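Local atomic coordinates of cytochrome P450 (Picrophilus torridus, PDB entry 2RFB), a protein that binds heme through a cysteine thiolate and probably acts as a monooxygenase, inserting one atom of molecular oxygen into a substrate. Residues Asp84-Ile89 / Leu313-Arg318; Ile321-Ser326 / Leu335-Leu340. All blocks are in the same frame, centred on the assembly; numbering follows the deposited sequence.

Contact 1: Asp84-Ile89 / Leu313-Arg318. With SO4 (sulfate ion), chain D.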
loop_
_atom_site.group_PDB
_atom_site.type_symbol
_atom_site.label_atom_id
_atom_site.label_comp_id
_atom_site.label_asym_id
_atom_site.label_seq_id
_atom_site.Cartn_x
_atom_site.Cartn_y
_atom_site.Cartn_z
ATOM N N ASP A 84 3.885 -16.324 14.748
ATOM C CA ASP A 84 5.212 -16.931 14.539
ATOM C C ASP A 84 6.358 -15.898 14.590
ATOM O O ASP A 84 7.399 -16.156 15.201
ATOM C CB ASP A 84 5.262 -17.644 13.188
ATOM C CG ASP A 84 4.726 -19.056 13.232
ATOM O OD1 ASP A 84 4.708 -19.682 12.147
ATOM O OD2 ASP A 84 4.336 -19.558 14.318
ATOM N N LEU A 85 6.150 -14.735 13.961
ATOM C CA LEU A 85 7.165 -13.690 13.854
ATOM C C LEU A 85 7.302 -12.764 15.047
ATOM O O LEU A 85 8.368 -12.179 15.247
ATOM C CB LEU A 85 6.833 -12.787 12.684
ATOM C CG LEU A 85 6.818 -13.397 11.307
ATOM C CD1 LEU A 85 6.177 -12.333 10.455
ATOM C CD2 LEU A 85 8.280 -13.792 10.870
ATOM N N ILE A 86 6.204 -12.554 15.774
ATOM C CA ILE A 86 6.198 -11.698 16.967
ATOM C C ILE A 86 6.759 -12.442 18.200
ATOM O O ILE A 86 7.214 -11.796 19.155
ATOM C CB ILE A 86 4.738 -11.202 17.247
ATOM C CG1 ILE A 86 4.700 -9.909 18.071
ATOM C CG2 ILE A 86 3.871 -12.309 17.961
ATOM C CD1 ILE A 86 5.148 -8.678 17.408
ATOM N N LYS A 87 6.730 -13.789 18.169
ATOM C CA LYS A 87 7.063 -14.669 19.312
ATOM C C LYS A 87 8.307 -14.265 20.066
ATOM O O LYS A 87 8.386 -14.406 21.285
ATOM C CB LYS A 87 7.325 -16.100 18.824
ATOM C CG LYS A 87 6.291 -17.134 19.155
ATOM C CD LYS A 87 6.779 -18.475 18.605
ATOM C CE LYS A 87 5.806 -19.605 18.886
ATOM N NZ LYS A 87 6.515 -20.934 18.916
ATOM N N ASN A 88 9.284 -13.795 19.307
ATOM C CA ASN A 88 10.663 -13.764 19.745
ATOM C C ASN A 88 11.323 -12.614 19.033
ATOM O O ASN A 88 12.336 -12.781 18.341
ATOM C CB ASN A 88 11.344 -15.052 19.310
ATOM C CG ASN A 88 11.021 -15.419 17.858
ATOM O OD1 ASN A 88 10.303 -14.679 17.132
ATOM N ND2 ASN A 88 11.525 -16.590 17.428
ATOM N N ILE A 89 10.714 -11.448 19.161
ATOM C CA ILE A 89 11.141 -10.331 18.396
ATOM C C ILE A 89 11.864 -9.405 19.330
ATOM O O ILE A 89 12.660 -8.592 18.901
ATOM C CB ILE A 89 9.925 -9.626 17.770
ATOM C CG1 ILE A 89 10.329 -8.820 16.569
ATOM C CG2 ILE A 89 9.218 -8.753 18.777
ATOM C CD1 ILE A 89 9.176 -8.071 16.078
ATOM N N LEU A 313 0.178 -5.243 20.548
ATOM C CA LEU A 313 -0.285 -4.780 21.843
ATOM C C LEU A 313 -0.285 -5.860 22.913
ATOM O O LEU A 313 -0.030 -5.532 24.079
ATOM C CB LEU A 313 -1.626 -4.058 21.736
ATOM C CG LEU A 313 -1.581 -2.668 21.075
ATOM C CD1 LEU A 313 -2.993 -2.160 20.877
ATOM C CD2 LEU A 313 -0.866 -1.732 21.977
ATOM N N ASN A 314 -0.524 -7.131 22.553
ATOM C CA ASN A 314 -0.532 -8.194 23.576
ATOM C C ASN A 314 0.859 -8.753 23.909
ATOM O O ASN A 314 1.020 -9.488 24.868
ATOM C CB ASN A 314 -1.459 -9.356 23.183
ATOM C CG ASN A 314 -2.930 -8.992 23.269
ATOM O OD1 ASN A 314 -3.555 -8.671 22.262
ATOM N ND2 ASN A 314 -3.482 -9.024 24.460
ATOM N N HIS A 315 1.848 -8.444 23.083
ATOM C CA HIS A 315 3.187 -8.941 23.297
ATOM C C HIS A 315 4.012 -8.020 24.205
ATOM O O HIS A 315 4.749 -8.493 25.049
ATOM C CB HIS A 315 3.911 -9.170 21.953
ATOM C CG HIS A 315 5.153 -9.978 22.096
ATOM N ND1 HIS A 315 6.401 -9.405 22.212
ATOM C CD2 HIS A 315 5.335 -11.316 22.236
ATOM C CE1 HIS A 315 7.304 -10.362 22.389
ATOM N NE2 HIS A 315 6.686 -11.530 22.406
ATOM N N PHE A 316 3.875 -6.710 24.039
ATOM C CA PHE A 316 4.615 -5.754 24.872
ATOM C C PHE A 316 3.750 -5.130 26.001
ATOM O O PHE A 316 2.580 -4.886 25.811
ATOM C CB PHE A 316 5.223 -4.658 23.969
ATOM C CG PHE A 316 6.126 -5.196 22.883
ATOM C CD1 PHE A 316 7.409 -5.657 23.185
ATOM C CD2 PHE A 316 5.688 -5.261 21.563
ATOM C CE1 PHE A 316 8.249 -6.162 22.158
ATOM C CE2 PHE A 316 6.507 -5.767 20.546
ATOM C CZ PHE A 316 7.779 -6.203 20.835
ATOM N N LYS A 317 4.324 -4.876 27.170
ATOM C CA LYS A 317 3.587 -4.185 28.242
ATOM C C LYS A 317 3.746 -2.665 28.082
ATOM O O LYS A 317 2.811 -1.896 28.322
ATOM C CB LYS A 317 4.069 -4.623 29.640
ATOM C CG LYS A 317 3.509 -5.970 30.167
ATOM C CD LYS A 317 3.888 -6.225 31.682
ATOM C CE LYS A 317 5.297 -6.879 31.871
ATOM N NZ LYS A 317 5.715 -7.203 33.334
ATOM N N ARG A 318 4.946 -2.260 27.674
ATOM C CA ARG A 318 5.318 -0.869 27.534
ATOM C C ARG A 318 5.874 -0.734 26.118
ATOM O O ARG A 318 6.641 -1.604 25.658
ATOM C CB ARG A 318 6.376 -0.475 28.589
ATOM C CG ARG A 318 5.861 -0.393 30.052
ATOM C CD ARG A 318 6.990 -0.042 31.083
ATOM N NE ARG A 318 6.696 -0.466 32.465
ATOM C CZ ARG A 318 7.533 -0.356 33.513
ATOM N NH1 ARG A 318 8.743 0.194 33.376
ATOM N NH2 ARG A 318 7.165 -0.800 34.721
HETATM S S SO4 D . 7.498 -6.275 27.671
HETATM O O1 SO4 D . 7.840 -4.891 27.329
HETATM O O2 SO4 D . 8.154 -6.633 28.937
HETATM O O3 SO4 D . 6.055 -6.414 27.937
HETATM O O4 SO4 D . 7.864 -7.184 26.568
#
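The L helix of the cytochrome P450 fold, 298-315, follows the heme-ligating Cys295, and at its far end His315 and Phe316 meet Ile86 and Ile89 of the D helix, 75-86, and the chain that leaves it. Phe316 is the first residue to depart from helical backbone angles, which places the contact at the exit of the L helix. The His315 ring presents a face to a carbonyl oxygen: Ile86 O stands 3.3 Å above its plane, displaced toward the rim. Its nearest ring atom is His315 NE2, also 3.3 Å from Ile86 O, but the angle is poor and the approach from above the ring does not make a hydrogen bond. At the root of the histidine side chain, Ile86 CG1 lies 4.0 Å from His315 CB; it is put there by a first torsion of -157°, with CG1 turned opposite the backbone N, and the two side chains slide past one another in opposite directions. Ile89 instead crosses Phe316 at about a right angle and brings CG2 to 3.6 Å from Phe316 CZ. Within the same segment the rings meet edge to face, His315 ND1 3.7 Å above the centre of the Phe316 ring and Phe316 CE1 in the imidazole plane. A sulfate ion, probably from the crystallisation liquor, lies beside the backbone N of Lys317, but the modelled bond is too short to weigh. Tyr98 of helix 94-99 packs on Ile86 and Ile89, Ile94 of that helix also touches Ile89, and Leu342 near the C-terminus lies against Phe316.

Contact 2: Ile321-Ser326 / Leu335-Leu340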
loop_
_atom_site.group_PDB
_atom_site.type_symbol
_atom_site.label_atom_id
_atom_site.label_comp_id
_atom_site.label_asym_id
_atom_site.label_seq_id
_atom_site.Cartn_x
_atom_site.Cartn_y
_atom_site.Cartn_z
ATOM N N ILE A 321 9.565 3.957 21.704
ATOM C CA ILE A 321 10.461 3.802 20.576
ATOM C C ILE A 321 11.829 4.292 20.989
ATOM O O ILE A 321 11.946 5.352 21.548
ATOM C CB ILE A 321 9.980 4.597 19.381
ATOM C CG1 ILE A 321 8.789 3.889 18.712
ATOM C CG2 ILE A 321 11.163 4.844 18.404
ATOM C CD1 ILE A 321 8.137 4.645 17.490
ATOM N N ASP A 322 12.871 3.518 20.743
ATOM C CA ASP A 322 14.212 4.015 21.059
ATOM C C ASP A 322 14.766 4.868 19.930
ATOM O O ASP A 322 15.248 4.344 18.948
ATOM C CB ASP A 322 15.185 2.885 21.359
ATOM C CG ASP A 322 16.556 3.389 21.730
ATOM O OD1 ASP A 322 16.884 4.578 21.489
ATOM O OD2 ASP A 322 17.335 2.590 22.279
ATOM N N TYR A 323 14.766 6.177 20.112
ATOM C CA TYR A 323 15.143 7.081 19.033
ATOM C C TYR A 323 16.638 7.283 18.795
ATOM O O TYR A 323 17.016 7.985 17.846
ATOM C CB TYR A 323 14.439 8.445 19.216
ATOM C CG TYR A 323 13.084 8.404 18.572
ATOM C CD1 TYR A 323 11.926 8.334 19.338
ATOM C CD2 TYR A 323 12.967 8.338 17.187
ATOM C CE1 TYR A 323 10.699 8.251 18.731
ATOM C CE2 TYR A 323 11.734 8.267 16.582
ATOM C CZ TYR A 323 10.617 8.213 17.368
ATOM O OH TYR A 323 9.395 8.133 16.762
ATOM N N LYS A 324 17.475 6.704 19.659
ATOM C CA LYS A 324 18.911 6.710 19.468
ATOM C C LYS A 324 19.351 5.595 18.502
ATOM O O LYS A 324 20.538 5.483 18.193
ATOM C CB LYS A 324 19.624 6.559 20.817
ATOM C CG LYS A 324 19.684 7.839 21.616
ATOM C CD LYS A 324 20.117 7.580 23.047
ATOM C CE LYS A 324 20.201 8.884 23.864
ATOM N NZ LYS A 324 18.832 9.317 24.253
ATOM N N LYS A 325 18.404 4.741 18.086
ATOM C CA LYS A 325 18.650 3.689 17.091
ATOM C C LYS A 325 17.592 3.661 15.982
ATOM O O LYS A 325 17.815 3.054 14.960
ATOM C CB LYS A 325 18.707 2.320 17.741
ATOM C CG LYS A 325 19.151 2.335 19.190
ATOM C CD LYS A 325 19.761 1.033 19.606
ATOM C CE LYS A 325 19.759 0.935 21.107
ATOM N NZ LYS A 325 18.305 0.846 21.407
ATOM N N SER A 326 16.460 4.313 16.153
ATOM C CA SER A 326 15.418 4.217 15.158
ATOM C C SER A 326 15.432 5.456 14.298
ATOM O O SER A 326 15.772 6.525 14.776
ATOM C CB SER A 326 14.026 4.051 15.810
ATOM O OG SER A 326 14.125 3.238 16.961
ATOM N N LEU A 335 5.816 7.437 4.343
ATOM C CA LEU A 335 6.096 7.773 5.710
ATOM C C LEU A 335 6.196 6.517 6.573
ATOM O O LEU A 335 5.222 5.745 6.713
ATOM C CB LEU A 335 5.026 8.738 6.235
ATOM C CG LEU A 335 5.049 9.087 7.740
ATOM C CD1 LEU A 335 6.362 9.778 8.158
ATOM C CD2 LEU A 335 3.846 9.925 8.162
ATOM N N GLY A 336 7.360 6.293 7.170
ATOM C CA GLY A 336 7.579 5.075 7.908
ATOM C C GLY A 336 8.980 5.026 8.430
ATOM O O GLY A 336 9.796 5.955 8.194
ATOM N N TYR A 337 9.285 3.947 9.136
ATOM C CA TYR A 337 10.588 3.818 9.771
ATOM C C TYR A 337 11.525 3.049 8.866
ATOM O O TYR A 337 11.113 2.162 8.125
ATOM C CB TYR A 337 10.458 3.073 11.110
ATOM C CG TYR A 337 9.850 3.943 12.151
ATOM C CD1 TYR A 337 8.465 4.175 12.163
ATOM C CD2 TYR A 337 10.657 4.609 13.079
ATOM C CE1 TYR A 337 7.894 5.012 13.096
ATOM C CE2 TYR A 337 10.089 5.431 14.037
ATOM C CZ TYR A 337 8.695 5.620 14.032
ATOM O OH TYR A 337 8.115 6.473 14.938
ATOM N N ASP A 338 12.789 3.407 8.917
ATOM C CA ASP A 338 13.776 2.667 8.215
ATOM C C ASP A 338 14.075 1.459 9.092
ATOM O O ASP A 338 14.055 0.327 8.605
ATOM C CB ASP A 338 15.004 3.532 8.011
ATOM C CG ASP A 338 16.181 2.762 7.416
ATOM O OD1 ASP A 338 15.979 1.795 6.672
ATOM O OD2 ASP A 338 17.311 3.169 7.667
ATOM N N LYS A 339 14.322 1.726 10.381
ATOM C CA LYS A 339 14.527 0.739 11.402
ATOM C C LYS A 339 13.792 1.210 12.647
ATOM O O LYS A 339 13.718 2.434 12.926
ATOM C CB LYS A 339 16.014 0.657 11.756
ATOM C CG LYS A 339 16.906 -0.010 10.768
ATOM C CD LYS A 339 18.311 0.299 11.159
ATOM C CE LYS A 339 19.276 0.146 10.008
ATOM N NZ LYS A 339 19.578 -1.294 9.791
ATOM N N LEU A 340 13.285 0.254 13.427
ATOM C CA LEU A 340 12.517 0.586 14.619
ATOM C C LEU A 340 12.913 -0.323 15.776
ATOM O O LEU A 340 12.753 -1.547 15.710
ATOM C CB LEU A 340 11.029 0.486 14.348
ATOM C CG LEU A 340 10.043 1.144 15.340
ATOM C CD1 LEU A 340 8.625 1.235 14.761
ATOM C CD2 LEU A 340 9.968 0.345 16.648
#
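Tyr337 and Tyr323 meet through their hydroxyls: the two OH atoms are 2.8 Å apart and hydrogen-bonded, and Tyr323 OH lies in the plane of the Tyr337 ring, at its edge. The side chains cross at about a right angle. Tyr337 reaches this point with CG opposite its own carbonyl carbon (chi1 -74°), and Ile321 comes at it from the opposite direction. The extended Ile321 chain ends in CD1, 3.6 Å from Tyr337 CZ. The other branch of the same isoleucine faces Tyr323, with Ile321 CG2 3.4 Å above that ring and offset toward its rim, so one side chain touches both tyrosines. Leu340 CD1 lies 3.9 Å above one face of the Tyr337 ring, and Leu340 CD2 is 4.3 Å from Ile321 CG1. A phenylalanine in place of Tyr337 would probably leave the Tyr323 hydroxyl without its hydrogen-bonding mate. Both segments flank the short strand 327-328 in the C-terminal beta region of the P450 fold, where Asp338 and Lys339 together face Arg327 as a classic beta bulge. The preceding loop is tied up by an Asx turn, Lys324 N to Asp322 OD1 at 2.9 Å. Asp322 O is gripped from opposite faces of its plane by Lys325 N and by Ser326 OG, the latter 48° out of that plane. Ser326 OG also accepts from the backbone N of Phe341, and Ser326 CA makes a C-H...O contact of 3.3 Å with Lys339 O. Ile95 of helix 94-99 touches both Tyr337 and Leu340, while Arg202 of helix 175-206 touches Tyr337.

The two contacts follow one another along the chain: 313-318 closes contact 1, and the loop that opens contact 2 adjoins it, with centres about 17 Å apart on one side of the molecule. Both are partly buried and away from the heme sites; contact 2 has four buried but also three exposed touching residues, contact 1 two and one. Contact 1 joins parts far apart in sequence, and without a hydrogen bond across it relies on a carbonyl over the histidine ring and on isoleucine methyls against the phenylalanine. Contact 2 links neighbouring loops and pairs apolar packing with a hydrogen bond between two tyrosine hydroxyls. Helix 94-99 is common ground: Ile94 touches Ile89 in one and Leu340 in the other.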